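Local atomic coordinates of cytochrome P450 (CYP102L1) (Mycobacterium phage Adler, PDB entry 6N6Q), a protein that is a virus-encoded cytochrome P450 that binds haem and, judging by its family, probably catalyses oxidation of a still unassigned substrate. Residues 300-312 against 323-335. Numbering follows the deposited sequence.
Sequences VAAQARAEVDAMW and DQIAKLRYLRLVI
Y330 is the knob of this helix pair, set among V300, Q303, A304 and E307. Its CG stands anti to the backbone N, which carries the ring across to helix 300-311. There CB of A304 meets the ring edge in plane, 3.8 Å from Y330 CD2, while CG of Q303 lies over one face, 3.7 Å from the ring centroid and almost on its normal, a CH-pi contact. V300 CG1 extends the apolar row to V334 CG2 (3.9 Å). Toward the other end, L328 CD1 reaches the edge of the W312 indole at CH2 (3.7 Å). CG of M311 lies over the centre of the indole face, and the bend beyond it brings CE to L328 CD2.

Between these apolar groups the extended side chain of E307 grips the start of helix 329-335. Its OE2 accepts from Y330 N (2.8 Å, 169°). Its OE1 accepts from L331 N (3.0 Å), both on syn sides and 17° out of the carboxylate plane. A negative group at a helix N-terminus should be favoured by the dipole. Farther along, W312 NE1 and Q324 OE1 are modelled too close for their bond to be trusted in detail.

The axes of 300-311 and 329-335 approach to 9.0 Å at 139°, nearer antiparallel than perpendicular. By order, helices 265-296, 298-311 and 329-341 correspond to I, J and K of the P450 fold. Helix 265-296 touches V300 and V334 through L294, and helix 422-439 packs on I325 and I335.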
ATOM      1  N   VAL A 300      22.016   0.481 -11.269  1.00 65.56           N
ATOM      2  CA  VAL A 300      20.613   0.096 -11.393  1.00 62.50           C
ATOM      3  C   VAL A 300      19.849   1.124 -12.217  1.00 58.97           C
ATOM      4  O   VAL A 300      19.054   0.768 -13.096  1.00 48.19           O
ATOM      5  CB  VAL A 300      19.988  -0.090  -9.999  1.00 63.24           C
ATOM      6  CG1 VAL A 300      18.489  -0.327 -10.106  1.00 63.30           C
ATOM      7  CG2 VAL A 300      20.670  -1.234  -9.261  1.00 63.83           C
ATOM      8  N   ALA A 301      20.077   2.411 -11.950  1.00 59.36           N
ATOM      9  CA  ALA A 301      19.409   3.457 -12.716  1.00 53.34           C
ATOM     10  C   ALA A 301      19.769   3.374 -14.192  1.00 59.46           C
ATOM     11  O   ALA A 301      18.927   3.632 -15.059  1.00 65.23           O
ATOM     12  CB  ALA A 301      19.772   4.831 -12.155  1.00 58.34           C
ATOM     13  N   ALA A 302      21.016   3.011 -14.497  1.00 55.33           N
ATOM     14  CA  ALA A 302      21.432   2.891 -15.890  1.00 57.09           C
ATOM     15  C   ALA A 302      20.735   1.719 -16.572  1.00 54.83           C
ATOM     16  O   ALA A 302      20.241   1.846 -17.698  1.00 52.19           O
ATOM     17  CB  ALA A 302      22.952   2.740 -15.975  1.00 49.12           C
ATOM     18  N   GLN A 303      20.682   0.566 -15.900  1.00 49.63           N
ATOM     19  CA  GLN A 303      20.063  -0.608 -16.506  1.00 53.05           C
ATOM     20  C   GLN A 303      18.558  -0.421 -16.668  1.00 59.87           C
ATOM     21  O   GLN A 303      17.971  -0.885 -17.653  1.00 58.62           O
ATOM     22  CB  GLN A 303      20.370  -1.852 -15.671  1.00 46.15           C
ATOM     23  CG  GLN A 303      19.904  -3.149 -16.307  1.00 61.49           C
ATOM     24  CD  GLN A 303      20.480  -4.380 -15.633  1.00 73.27           C
ATOM     25  OE1 GLN A 303      21.344  -4.279 -14.759  1.00 69.31           O
ATOM     26  NE2 GLN A 303      20.004  -5.554 -16.038  1.00 67.76           N
ATOM     27  N   ALA A 304      17.917   0.263 -15.719  1.00 62.89           N
ATOM     28  CA  ALA A 304      16.486   0.522 -15.842  1.00 55.86           C
ATOM     29  C   ALA A 304      16.206   1.580 -16.902  1.00 56.87           C
ATOM     30  O   ALA A 304      15.271   1.437 -17.700  1.00 50.46           O
ATOM     31  CB  ALA A 304      15.909   0.945 -14.491  1.00 50.66           C
ATOM     32  N   ARG A 305      17.009   2.648 -16.930  1.00 52.70           N
ATOM     33  CA  ARG A 305      16.824   3.678 -17.946  1.00 54.88           C
ATOM     34  C   ARG A 305      17.082   3.135 -19.344  1.00 56.51           C
ATOM     35  O   ARG A 305      16.499   3.627 -20.317  1.00 55.20           O
ATOM     36  CB  ARG A 305      17.734   4.873 -17.661  1.00 54.30           C
ATOM     37  CG  ARG A 305      17.218   6.194 -18.205  1.00 60.18           C
ATOM     38  CD  ARG A 305      18.117   7.355 -17.803  1.00 62.91           C
ATOM     39  NE  ARG A 305      18.284   7.454 -16.355  1.00 71.26           N
ATOM     40  CZ  ARG A 305      17.444   8.091 -15.544  1.00 57.66           C
ATOM     41  NH1 ARG A 305      16.366   8.683 -16.036  1.00 61.31           N
ATOM     42  NH2 ARG A 305      17.680   8.131 -14.238  1.00 57.02           N
ATOM     43  N   ALA A 306      17.941   2.120 -19.467  1.00 57.34           N
ATOM     44  CA  ALA A 306      18.173   1.508 -20.771  1.00 59.76           C
ATOM     45  C   ALA A 306      17.002   0.632 -21.195  1.00 57.49           C
ATOM     46  O   ALA A 306      16.712   0.523 -22.392  1.00 54.16           O
ATOM     47  CB  ALA A 306      19.464   0.690 -20.750  1.00 43.23           C
ATOM     48  N   GLU A 307      16.317   0.005 -20.234  1.00 56.39           N
ATOM     49  CA  GLU A 307      15.179  -0.841 -20.571  1.00 54.62           C
ATOM     50  C   GLU A 307      13.987  -0.008 -21.027  1.00 56.64           C
ATOM     51  O   GLU A 307      13.247  -0.416 -21.931  1.00 51.59           O
ATOM     52  CB  GLU A 307      14.798  -1.711 -19.376  1.00 51.37           C
ATOM     53  CG  GLU A 307      13.823  -2.829 -19.707  1.00 51.89           C
ATOM     54  CD  GLU A 307      13.375  -3.594 -18.476  1.00 66.74           C
ATOM     55  OE1 GLU A 307      12.923  -2.949 -17.504  1.00 65.05           O
ATOM     56  OE2 GLU A 307      13.484  -4.839 -18.475  1.00 69.82           O
ATOM     57  N   VAL A 308      13.784   1.161 -20.417  1.00 55.42           N
ATOM     58  CA  VAL A 308      12.680   2.023 -20.823  1.00 57.94           C
ATOM     59  C   VAL A 308      13.021   2.843 -22.061  1.00 60.44           C
ATOM     60  O   VAL A 308      12.109   3.290 -22.768  1.00 55.76           O
ATOM     61  CB  VAL A 308      12.250   2.947 -19.671  1.00 59.03           C
ATOM     62  CG1 VAL A 308      11.872   2.123 -18.446  1.00 54.78           C
ATOM     63  CG2 VAL A 308      13.353   3.938 -19.331  1.00 55.97           C
ATOM     64  N   ASP A 309      14.310   3.054 -22.344  1.00 61.03           N
ATOM     65  CA  ASP A 309      14.686   3.709 -23.593  1.00 59.95           C
ATOM     66  C   ASP A 309      14.482   2.778 -24.779  1.00 50.85           C
ATOM     67  O   ASP A 309      14.047   3.214 -25.852  1.00 56.43           O
ATOM     68  CB  ASP A 309      16.138   4.185 -23.530  1.00 54.41           C
ATOM     69  CG  ASP A 309      16.310   5.427 -22.677  1.00 63.15           C
ATOM     70  OD1 ASP A 309      15.303   5.914 -22.118  1.00 61.10           O
ATOM     71  OD2 ASP A 309      17.455   5.916 -22.561  1.00 58.39           O
ATOM     72  N   ALA A 310      14.780   1.489 -24.604  1.00 45.89           N
ATOM     73  CA  ALA A 310      14.610   0.534 -25.692  1.00 53.25           C
ATOM     74  C   ALA A 310      13.140   0.277 -25.994  1.00 50.21           C
ATOM     75  O   ALA A 310      12.790  -0.035 -27.137  1.00 54.48           O
ATOM     76  CB  ALA A 310      15.320  -0.778 -25.357  1.00 46.85           C
ATOM     77  N   MET A 311      12.269   0.397 -24.991  1.00 50.60           N
ATOM     78  CA  MET A 311      10.848   0.164 -25.220  1.00 51.15           C
ATOM     79  C   MET A 311      10.198   1.335 -25.948  1.00 52.78           C
ATOM     80  O   MET A 311       9.416   1.130 -26.883  1.00 52.99           O
ATOM     81  CB  MET A 311      10.141  -0.102 -23.890  1.00 53.81           C
ATOM     82  CG  MET A 311       8.665  -0.442 -24.025  1.00 56.71           C
ATOM     83  SD  MET A 311       8.364  -2.043 -24.795  1.00 63.90           S
ATOM     84  CE  MET A 311       9.110  -3.140 -23.593  1.00 49.03           C
ATOM     85  N   TRP A 312      10.509   2.566 -25.540  1.00 51.40           N
ATOM     86  CA  TRP A 312       9.962   3.771 -26.160  1.00 52.56           C
ATOM     87  C   TRP A 312      11.119   4.675 -26.565  1.00 56.93           C
ATOM     88  O   TRP A 312      11.571   5.515 -25.774  1.00 58.07           O
ATOM     89  CB  TRP A 312       9.000   4.495 -25.218  1.00 53.12           C
ATOM     90  CG  TRP A 312       7.881   3.634 -24.713  1.00 49.01           C
ATOM     91  CD1 TRP A 312       6.691   3.389 -25.334  1.00 49.66           C
ATOM     92  CD2 TRP A 312       7.847   2.907 -23.478  1.00 53.73           C
ATOM     93  NE1 TRP A 312       5.920   2.552 -24.564  1.00 52.84           N
ATOM     94  CE2 TRP A 312       6.607   2.242 -23.419  1.00 53.83           C
ATOM     95  CE3 TRP A 312       8.745   2.754 -22.416  1.00 53.55           C
ATOM     96  CZ2 TRP A 312       6.242   1.433 -22.343  1.00 51.63           C
ATOM     97  CZ3 TRP A 312       8.380   1.951 -21.347  1.00 52.78           C
ATOM     98  CH2 TRP A 312       7.141   1.303 -21.319  1.00 48.02           C
ATOM     99  N   ASP A 323       0.239  -3.934 -22.940  1.00 58.95           N
ATOM    100  CA  ASP A 323       1.115  -5.101 -22.962  1.00 61.98           C
ATOM    101  C   ASP A 323       2.571  -4.760 -22.675  1.00 58.42           C
ATOM    102  O   ASP A 323       3.320  -5.635 -22.226  1.00 61.77           O
ATOM    103  CB  ASP A 323       1.011  -5.810 -24.312  1.00 61.95           C
ATOM    104  CG  ASP A 323      -0.220  -6.685 -24.414  1.00 71.77           C
ATOM    105  OD1 ASP A 323      -0.566  -7.344 -23.411  1.00 77.06           O
ATOM    106  OD2 ASP A 323      -0.842  -6.715 -25.498  1.00 79.53           O
ATOM    107  N   GLN A 324       2.994  -3.518 -22.919  1.00 58.39           N
ATOM    108  CA  GLN A 324       4.399  -3.171 -22.742  1.00 55.50           C
ATOM    109  C   GLN A 324       4.816  -3.121 -21.279  1.00 56.76           C
ATOM    110  O   GLN A 324       6.006  -3.268 -20.984  1.00 56.58           O
ATOM    111  CB  GLN A 324       4.700  -1.826 -23.406  1.00 48.84           C
ATOM    112  CG  GLN A 324       4.772  -1.884 -24.919  1.00 56.47           C
ATOM    113  CD  GLN A 324       5.044  -0.527 -25.537  1.00 55.75           C
ATOM    114  OE1 GLN A 324       4.639   0.506 -24.999  1.00 46.79           O
ATOM    115  NE2 GLN A 324       5.728  -0.521 -26.674  1.00 56.26           N
ATOM    116  N   ILE A 325       3.868  -2.925 -20.362  1.00 54.03           N
ATOM    117  CA  ILE A 325       4.219  -2.693 -18.964  1.00 53.19           C
ATOM    118  C   ILE A 325       4.855  -3.936 -18.355  1.00 51.66           C
ATOM    119  O   ILE A 325       5.922  -3.865 -17.735  1.00 54.51           O
ATOM    120  CB  ILE A 325       2.982  -2.238 -18.171  1.00 51.73           C
ATOM    121  CG1 ILE A 325       2.399  -0.970 -18.796  1.00 49.67           C
ATOM    122  CG2 ILE A 325       3.335  -2.012 -16.712  1.00 47.89           C
ATOM    123  CD1 ILE A 325       3.440   0.086 -19.117  1.00 50.24           C
ATOM    124  N   ALA A 326       4.219  -5.096 -18.528  1.00 48.06           N
ATOM    125  CA  ALA A 326       4.757  -6.328 -17.966  1.00 48.13           C
ATOM    126  C   ALA A 326       6.034  -6.787 -18.656  1.00 59.54           C
ATOM    127  O   ALA A 326       6.735  -7.647 -18.112  1.00 65.95           O
ATOM    128  CB  ALA A 326       3.709  -7.439 -18.030  1.00 52.23           C
ATOM    129  N   LYS A 327       6.354  -6.240 -19.830  1.00 58.35           N
ATOM    130  CA  LYS A 327       7.573  -6.618 -20.532  1.00 53.93           C
ATOM    131  C   LYS A 327       8.814  -5.936 -19.971  1.00 53.36           C
ATOM    132  O   LYS A 327       9.928  -6.306 -20.356  1.00 63.41           O
ATOM    133  CB  LYS A 327       7.440  -6.308 -22.028  1.00 56.46           C
ATOM    134  CG  LYS A 327       6.394  -7.162 -22.743  1.00 55.58           C
ATOM    135  CD  LYS A 327       6.461  -7.012 -24.258  1.00 52.79           C
ATOM    136  CE  LYS A 327       6.044  -5.621 -24.710  1.00 64.44           C
ATOM    137  NZ  LYS A 327       5.849  -5.531 -26.187  1.00 60.83           N
ATOM    138  N   LEU A 328       8.654  -4.964 -19.076  1.00 53.41           N
ATOM    139  CA  LEU A 328       9.788  -4.306 -18.427  1.00 56.25           C
ATOM    140  C   LEU A 328      10.235  -5.184 -17.264  1.00 59.68           C
ATOM    141  O   LEU A 328       9.822  -4.996 -16.118  1.00 64.04           O
ATOM    142  CB  LEU A 328       9.407  -2.906 -17.962  1.00 52.33           C
ATOM    143  CG  LEU A 328       8.941  -1.940 -19.053  1.00 52.58           C
ATOM    144  CD1 LEU A 328       8.468  -0.626 -18.448  1.00 46.37           C
ATOM    145  CD2 LEU A 328      10.053  -1.696 -20.062  1.00 50.45           C
ATOM    146  N   ARG A 329      11.095  -6.159 -17.569  1.00 58.55           N
ATOM    147  CA  ARG A 329      11.510  -7.131 -16.560  1.00 59.90           C
ATOM    148  C   ARG A 329      12.342  -6.480 -15.462  1.00 63.67           C
ATOM    149  O   ARG A 329      12.082  -6.686 -14.270  1.00 63.62           O
ATOM    150  CB  ARG A 329      12.297  -8.267 -17.214  1.00 64.73           C
ATOM    151  CG  ARG A 329      13.186  -9.023 -16.234  1.00 68.25           C
ATOM    152  CD  ARG A 329      14.168  -9.940 -16.942  1.00 67.88           C
ATOM    153  NE  ARG A 329      15.268 -10.334 -16.065  1.00 71.36           N
ATOM    154  CZ  ARG A 329      15.243 -11.388 -15.256  1.00 82.10           C
ATOM    155  NH1 ARG A 329      14.168 -12.164 -15.206  1.00 84.31           N
ATOM    156  NH2 ARG A 329      16.294 -11.667 -14.495  1.00 78.19           N
ATOM    157  N   TYR A 330      13.356  -5.698 -15.842  1.00 56.78           N
ATOM    158  CA  TYR A 330      14.274  -5.165 -14.839  1.00 59.65           C
ATOM    159  C   TYR A 330      13.593  -4.137 -13.946  1.00 54.86           C
ATOM    160  O   TYR A 330      13.853  -4.092 -12.738  1.00 56.57           O
ATOM    161  CB  TYR A 330      15.504  -4.557 -15.509  1.00 58.99           C
ATOM    162  CG  TYR A 330      16.560  -4.135 -14.514  1.00 51.42           C
ATOM    163  CD1 TYR A 330      17.385  -5.077 -13.911  1.00 56.13           C
ATOM    164  CD2 TYR A 330      16.728  -2.801 -14.170  1.00 54.53           C
ATOM    165  CE1 TYR A 330      18.349  -4.700 -12.996  1.00 53.85           C
ATOM    166  CE2 TYR A 330      17.690  -2.415 -13.255  1.00 58.40           C
ATOM    167  CZ  TYR A 330      18.498  -3.370 -12.672  1.00 56.74           C
ATOM    168  OH  TYR A 330      19.459  -2.993 -11.763  1.00 61.36           O
ATOM    169  N   LEU A 331      12.719  -3.302 -14.515  1.00 61.09           N
ATOM    170  CA  LEU A 331      11.992  -2.340 -13.694  1.00 53.23           C
ATOM    171  C   LEU A 331      11.077  -3.043 -12.700  1.00 53.64           C
ATOM    172  O   LEU A 331      10.875  -2.551 -11.585  1.00 44.41           O
ATOM    173  CB  LEU A 331      11.195  -1.384 -14.579  1.00 53.35           C
ATOM    174  CG  LEU A 331      10.650  -0.135 -13.883  1.00 57.54           C
ATOM    175  CD1 LEU A 331      11.760   0.577 -13.124  1.00 56.33           C
ATOM    176  CD2 LEU A 331      10.004   0.803 -14.890  1.00 46.80           C
ATOM    177  N   ARG A 332      10.521  -4.195 -13.083  1.00 54.59           N
ATOM    178  CA  ARG A 332       9.755  -4.995 -12.135  1.00 55.59           C
ATOM    179  C   ARG A 332      10.651  -5.531 -11.023  1.00 55.30           C
ATOM    180  O   ARG A 332      10.230  -5.620  -9.863  1.00 52.70           O
ATOM    181  CB  ARG A 332       9.054  -6.139 -12.867  1.00 51.91           C
ATOM    182  CG  ARG A 332       8.371  -7.151 -11.961  1.00 62.97           C
ATOM    183  CD  ARG A 332       7.304  -6.504 -11.085  1.00 67.06           C
ATOM    184  NE  ARG A 332       6.514  -7.511 -10.382  1.00 64.16           N
ATOM    185  CZ  ARG A 332       5.371  -8.010 -10.839  1.00 69.14           C
ATOM    186  NH1 ARG A 332       4.875  -7.586 -11.994  1.00 65.55           N
ATOM    187  NH2 ARG A 332       4.719  -8.930 -10.140  1.00 71.94           N
ATOM    188  N   LEU A 333      11.895  -5.884 -11.356  1.00 52.55           N
ATOM    189  CA  LEU A 333      12.825  -6.350 -10.333  1.00 57.54           C
ATOM    190  C   LEU A 333      13.244  -5.223  -9.399  1.00 53.74           C
ATOM    191  O   LEU A 333      13.606  -5.479  -8.245  1.00 54.86           O
ATOM    192  CB  LEU A 333      14.057  -6.984 -10.983  1.00 55.18           C
ATOM    193  CG  LEU A 333      13.828  -8.290 -11.744  1.00 57.42           C
ATOM    194  CD1 LEU A 333      15.153  -8.872 -12.213  1.00 55.86           C
ATOM    195  CD2 LEU A 333      13.073  -9.289 -10.884  1.00 42.90           C
ATOM    196  N   VAL A 334      13.207  -3.978  -9.874  1.00 50.47           N
ATOM    197  CA  VAL A 334      13.530  -2.846  -9.010  1.00 53.68           C
ATOM    198  C   VAL A 334      12.442  -2.657  -7.960  1.00 53.34           C
ATOM    199  O   VAL A 334      12.726  -2.461  -6.772  1.00 54.00           O
ATOM    200  CB  VAL A 334      13.737  -1.570  -9.846  1.00 51.64           C
ATOM    201  CG1 VAL A 334      13.973  -0.371  -8.942  1.00 49.92           C
ATOM    202  CG2 VAL A 334      14.900  -1.748 -10.807  1.00 54.83           C
ATOM    203  N   ILE A 335      11.176  -2.718  -8.382  1.00 54.91           N
ATOM    204  CA  ILE A 335      10.071  -2.548  -7.446  1.00 52.97           C
ATOM    205  C   ILE A 335      10.019  -3.709  -6.463  1.00 50.01           C
ATOM    206  O   ILE A 335       9.709  -3.525  -5.281  1.00 46.25           O
ATOM    207  CB  ILE A 335       8.743  -2.395  -8.207  1.00 44.99           C
ATOM    208  CG1 ILE A 335       8.857  -1.299  -9.262  1.00 48.11           C
ATOM    209  CG2 ILE A 335       7.615  -2.080  -7.241  1.00 56.27           C
ATOM    210  CD1 ILE A 335       7.583  -1.070 -10.034  1.00 45.06           C
TER